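PDB 4IY1: halohydrin dehalogenase from Rhizobium radiobacter, which catalyses the reversible dehalogenation of vicinal halohydrins to epoxides and also opens epoxides with nucleophiles such as cyanide. Local coordinates for residues A133-P138 against A148-S153; P169-A174 against Q235-A240. The protein carries 37 engineered substitutions. One frame throughout, in Å; residues are numbered along the deposited sequence.

In the fold
Contact 1 packs the loop after strand 126-130 against helix 143-163. Contact 2 pairs the next strand, 170-175, with the last strand of the sheet, 236-239. Their centres lie 11 Å apart, and they touch. The CA of Ala133 sits 3.7 Å from CZ3 of Trp238, and the carbonyl O of Ser135 is 3.8 Å from CH2 of the same ring. On the helix side, the CA of Ser153 packs 4.0 Å from the CB of Ala172. Contact 1 is the one nearer the probable active site, because Arg149 hydrogen-bonds Tyr145, consistent with the Ser-Tyr-Arg triad of halohydrin dehalogenases. Contact 2 continues the sheet beside it.

Contact 1: residues A133-P138 against A148-S153; sequences AASFGP and ARAGAS. Engineered in segment 133-138: Ala134 (natural residue Thr), Ser135 (natural residue Pro). Engineered in segment 148-153: Ser153 (natural residue Cys).
Arg149 meets Ser135 through the root of its side chain: its CB lies 3.6 Å from Ser135 OG. The rest of the arginine bends at chi2 (-71°) and leads away from the loop. Its guanidinium group bonds to Asp80 O and Tyr145 OH. Ala150 takes the centre of the contact. Its CB packs 3.8 Å from the CB of Ser135, an engineered residue in a type II turn running from Ala134 to Gly137. Ser135 OG comes within 3.2 Å of Ala150 N, but the angle is too poor for a hydrogen bond. That hydroxyl is bonded instead to Ser132 O. The Phe136 ring also reaches Ala150, with CE2 4.0 Å from CB. One helical turn on is Ser153, also engineered. Its OG donates to Arg149 O over 3.3 Å. Ser153 N bonds to the same oxygen from the opposite face of the carbonyl plane. Ser153 OG is bonded to Thr131 OG1 as well. The contact is thus a small, buried seam between the loop after strand 126-130 and helix 143-163. Helix 94-122 packs against Ala148 and Arg149, and Ala154 of the second subunit touches Phe136 and Ala150.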
loop_
_atom_site.group_PDB
_atom_site.type_symbol
_atom_site.label_atom_id
_atom_site.label_comp_id
_atom_site.label_asym_id
_atom_site.label_seq_id
_atom_site.Cartn_x
_atom_site.Cartn_y
_atom_site.Cartn_z
ATOM N N ALA B 133 -8.918 7.778 7.015
ATOM C CA ALA B 133 -8.791 6.475 6.373
ATOM C C ALA B 133 -9.600 6.474 5.093
ATOM O O ALA B 133 -9.581 5.510 4.334
ATOM C CB ALA B 133 -9.249 5.365 7.308
ATOM N N ALA B 134 -10.202 7.620 4.788
ATOM C CA ALA B 134 -10.850 7.816 3.497
ATOM C C ALA B 134 -9.856 7.823 2.313
ATOM O O ALA B 134 -10.196 7.369 1.243
ATOM C CB ALA B 134 -11.681 9.085 3.515
ATOM N N SER B 135 -8.592 8.170 2.570
ATOM C CA SER B 135 -7.513 8.030 1.552
ATOM C C SER B 135 -7.477 6.641 0.898
ATOM O O SER B 135 -7.282 5.634 1.571
ATOM C CB SER B 135 -6.130 8.288 2.181
ATOM O OG SER B 135 -6.122 9.455 2.967
ATOM N N PHE B 136 -7.536 6.599 -0.425
ATOM C CA PHE B 136 -7.641 5.313 -1.111
ATOM C C PHE B 136 -8.637 4.375 -0.425
ATOM O O PHE B 136 -8.481 3.155 -0.490
ATOM C CB PHE B 136 -6.261 4.642 -1.202
ATOM C CG PHE B 136 -5.264 5.424 -2.023
ATOM C CD1 PHE B 136 -5.167 5.228 -3.405
ATOM C CD2 PHE B 136 -4.419 6.348 -1.417
ATOM C CE1 PHE B 136 -4.261 5.979 -4.173
ATOM C CE2 PHE B 136 -3.503 7.095 -2.173
ATOM C CZ PHE B 136 -3.408 6.888 -3.545
ATOM N N GLY B 137 -9.652 4.943 0.238
ATOM C CA GLY B 137 -10.639 4.131 0.973
ATOM C C GLY B 137 -11.738 3.578 0.072
ATOM O O GLY B 137 -11.695 3.754 -1.150
ATOM N N PRO B 138 -12.772 2.957 0.674
ATOM C CA PRO B 138 -13.763 2.209 -0.095
ATOM C C PRO B 138 -15.039 3.003 -0.420
ATOM O O PRO B 138 -15.976 2.424 -0.988
ATOM C CB PRO B 138 -14.109 1.061 0.846
ATOM C CG PRO B 138 -14.044 1.708 2.206
ATOM C CD PRO B 138 -12.896 2.694 2.128
ATOM N N ALA B 148 -7.694 14.856 -0.998
ATOM C CA ALA B 148 -6.990 15.810 -0.127
ATOM C C ALA B 148 -6.415 15.191 1.122
ATOM O O ALA B 148 -5.276 15.516 1.550
ATOM C CB ALA B 148 -7.892 17.000 0.224
ATOM N N ARG B 149 -7.127 14.214 1.681
ATOM C CA ARG B 149 -6.583 13.534 2.839
ATOM C C ARG B 149 -5.359 12.690 2.442
ATOM O O ARG B 149 -4.481 12.458 3.260
ATOM C CB ARG B 149 -7.653 12.644 3.533
ATOM C CG ARG B 149 -8.797 13.420 4.182
ATOM C CD ARG B 149 -8.320 14.174 5.440
ATOM N NE ARG B 149 -9.425 14.626 6.276
ATOM C CZ ARG B 149 -9.284 15.254 7.443
ATOM N NH1 ARG B 149 -8.097 15.705 7.808
ATOM N NH2 ARG B 149 -10.353 15.491 8.219
ATOM N N ALA B 150 -5.406 12.085 1.260
ATOM C CA ALA B 150 -4.280 11.245 0.775
ATOM C C ALA B 150 -3.055 12.152 0.510
ATOM O O ALA B 150 -1.910 11.807 0.852
ATOM C CB ALA B 150 -4.682 10.542 -0.520
ATOM N N GLY B 151 -3.336 13.353 0.021
ATOM C CA GLY B 151 -2.326 14.420 -0.088
ATOM C C GLY B 151 -1.630 14.684 1.233
ATOM O O GLY B 151 -0.398 14.708 1.312
ATOM N N ALA B 152 -2.407 14.761 2.307
ATOM C CA ALA B 152 -1.839 15.124 3.616
ATOM C C ALA B 152 -1.062 13.994 4.252
ATOM O O ALA B 152 0.002 14.217 4.850
ATOM C CB ALA B 152 -2.924 15.626 4.548
ATOM N N SER B 153 -1.546 12.761 4.081
ATOM C CA SER B 153 -0.780 11.591 4.536
ATOM C C SER B 153 0.557 11.443 3.818
ATOM O O SER B 153 1.532 11.032 4.430
ATOM C CB SER B 153 -1.577 10.299 4.407
ATOM O OG SER B 153 -2.798 10.370 5.113
#

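Contact 2: residues P169-A174 against Q235-A240; sequences PVFAIA and QVFWLA. Engineered in segment 169-174: Ala174 (natural residue Gly).
Strands 170-174 and 236-239 are the last two neighbours in the parallel sheet of this Rossmann-type fold, and Ala172, Ile173 and Ala174 pair with Val236, Phe237 and Trp238. Ala172 N donates to Gln235 O (3.1 Å) in the carbonyl plane. Phe237 N returns a bond to Ala172 O (2.9 Å). Ala174 N then meets Phe237 O almost end-on, at 2.7 Å with a C=O...N angle of 171°. The bond from Leu239 N to Ala174 O is weak. On one face, Phe237 CE2 touches Phe171 CD2 at 3.6 Å, the two rings inclined at 54°. The Phe237 CG lies opposite the carbonyl carbon (chi1 -61°), which brings the ring edge to Ala172 O, 3.3 Å from CD2. Gln235 CG covers one face of this ring. Replacing Phe237 by an alanine would probably open a gap beside Phe171 and Leu224 of helix 214-225. Farther along, Ile173 and Leu239 lie side by side. On the other face, the engineered Ala174 sets its CB 4.0 Å from Val236 CG1, and both methyls rest over the rim of the Trp238 indole. Gln235 OE1 bonds to Trp238 N of the fourth subunit. The pairing therefore rests on three firm backbone bonds, with mostly apolar side chains packed on both faces.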
loop_
_atom_site.group_PDB
_atom_site.type_symbol
_atom_site.label_atom_id
_atom_site.label_comp_id
_atom_site.label_asym_id
_atom_site.label_seq_id
_atom_site.Cartn_x
_atom_site.Cartn_y
_atom_site.Cartn_z
ATOM N N PRO B 169 10.730 13.195 13.973
ATOM C CA PRO B 169 9.830 12.183 13.399
ATOM C C PRO B 169 8.556 12.822 12.884
ATOM O O PRO B 169 8.106 13.822 13.442
ATOM C CB PRO B 169 9.511 11.276 14.600
ATOM C CG PRO B 169 10.693 11.466 15.525
ATOM C CD PRO B 169 10.960 12.948 15.407
ATOM N N VAL B 170 8.053 12.344 11.745
ATOM C CA VAL B 170 6.790 12.881 11.201
ATOM C C VAL B 170 5.807 11.707 10.957
ATOM O O VAL B 170 6.225 10.655 10.521
ATOM C CB VAL B 170 7.037 13.649 9.886
ATOM C CG1 VAL B 170 5.774 14.274 9.367
ATOM C CG2 VAL B 170 8.132 14.743 10.060
ATOM N N PHE B 171 4.536 11.881 11.320
ATOM C CA PHE B 171 3.557 10.777 11.365
ATOM C C PHE B 171 2.250 11.306 10.807
ATOM O O PHE B 171 1.936 12.485 11.011
ATOM C CB PHE B 171 3.268 10.341 12.807
ATOM C CG PHE B 171 4.457 9.853 13.542
ATOM C CD1 PHE B 171 5.009 10.605 14.550
ATOM C CD2 PHE B 171 5.006 8.596 13.251
ATOM C CE1 PHE B 171 6.095 10.138 15.270
ATOM C CE2 PHE B 171 6.115 8.144 13.935
ATOM C CZ PHE B 171 6.658 8.903 14.940
ATOM N N ALA B 172 1.447 10.434 10.190
ATOM C CA ALA B 172 0.019 10.741 9.958
ATOM C C ALA B 172 -0.899 9.733 10.678
ATOM O O ALA B 172 -0.602 8.543 10.727
ATOM C CB ALA B 172 -0.306 10.762 8.470
ATOM N N ILE B 173 -1.999 10.216 11.244
ATOM C CA ILE B 173 -2.972 9.308 11.850
ATOM C C ILE B 173 -4.245 9.378 11.037
ATOM O O ILE B 173 -4.844 10.433 10.916
ATOM C CB ILE B 173 -3.289 9.665 13.320
ATOM C CG1 ILE B 173 -2.085 9.393 14.211
ATOM C CG2 ILE B 173 -4.484 8.823 13.825
ATOM C CD1 ILE B 173 -2.217 10.025 15.606
ATOM N N ALA B 174 -4.636 8.250 10.452
ATOM C CA ALA B 174 -5.715 8.237 9.487
ATOM C C ALA B 174 -6.920 7.487 10.114
ATOM O O ALA B 174 -6.970 6.274 10.079
ATOM C CB ALA B 174 -5.262 7.504 8.207
ATOM N N GLN B 235 5.315 6.578 9.199
ATOM C CA GLN B 235 4.117 5.721 9.273
ATOM C C GLN B 235 2.842 6.533 9.204
ATOM O O GLN B 235 2.710 7.587 9.837
ATOM C CB GLN B 235 4.129 4.930 10.588
ATOM C CG GLN B 235 3.019 3.894 10.746
ATOM C CD GLN B 235 3.349 2.588 10.032
ATOM O OE1 GLN B 235 4.456 2.058 10.166
ATOM N NE2 GLN B 235 2.445 2.147 9.169
ATOM N N VAL B 236 1.915 6.035 8.406
ATOM C CA VAL B 236 0.506 6.409 8.456
ATOM C C VAL B 236 -0.235 5.333 9.268
ATOM O O VAL B 236 -0.199 4.156 8.929
ATOM C CB VAL B 236 -0.068 6.418 7.027
ATOM C CG1 VAL B 236 -1.521 6.886 7.030
ATOM C CG2 VAL B 236 0.786 7.315 6.121
ATOM N N PHE B 237 -0.886 5.730 10.350
ATOM C CA PHE B 237 -1.544 4.774 11.238
ATOM C C PHE B 237 -3.017 4.740 10.899
ATOM O O PHE B 237 -3.639 5.777 10.805
ATOM C CB PHE B 237 -1.399 5.219 12.691
ATOM C CG PHE B 237 0.019 5.312 13.148
ATOM C CD1 PHE B 237 0.621 4.244 13.779
ATOM C CD2 PHE B 237 0.774 6.440 12.872
ATOM C CE1 PHE B 237 1.916 4.339 14.235
ATOM C CE2 PHE B 237 2.081 6.521 13.281
ATOM C CZ PHE B 237 2.664 5.467 13.944
ATOM N N TRP B 238 -3.512 3.559 10.544
ATOM C CA TRP B 238 -4.915 3.384 10.144
ATOM C C TRP B 238 -5.729 3.013 11.359
ATOM O O TRP B 238 -5.706 1.841 11.801
ATOM C CB TRP B 238 -5.026 2.325 9.050
ATOM C CG TRP B 238 -4.191 2.633 7.813
ATOM C CD1 TRP B 238 -2.839 2.301 7.572
ATOM C CD2 TRP B 238 -4.602 3.434 6.644
ATOM N NE1 TRP B 238 -2.419 2.783 6.333
ATOM C CE2 TRP B 238 -3.434 3.462 5.722
ATOM C CE3 TRP B 238 -5.796 4.025 6.238
ATOM C CZ2 TRP B 238 -3.482 4.112 4.497
ATOM C CZ3 TRP B 238 -5.816 4.709 5.009
ATOM C CH2 TRP B 238 -4.693 4.739 4.158
ATOM N N LEU B 239 -6.192 4.059 12.052
ATOM C CA LEU B 239 -6.965 3.970 13.311
ATOM C C LEU B 239 -8.438 3.802 12.981
ATOM O O LEU B 239 -9.209 4.767 13.028
ATOM C CB LEU B 239 -6.840 5.300 14.073
ATOM C CG LEU B 239 -6.453 5.421 15.548
ATOM C CD1 LEU B 239 -6.889 6.753 16.146
ATOM C CD2 LEU B 239 -6.831 4.251 16.433
ATOM N N ALA B 240 -8.825 2.615 12.545
ATOM C CA ALA B 240 -10.170 2.435 12.008
ATOM C C ALA B 240 -10.816 1.113 12.491
ATOM O O ALA B 240 -11.722 0.593 11.838
ATOM C CB ALA B 240 -10.141 2.494 10.468
#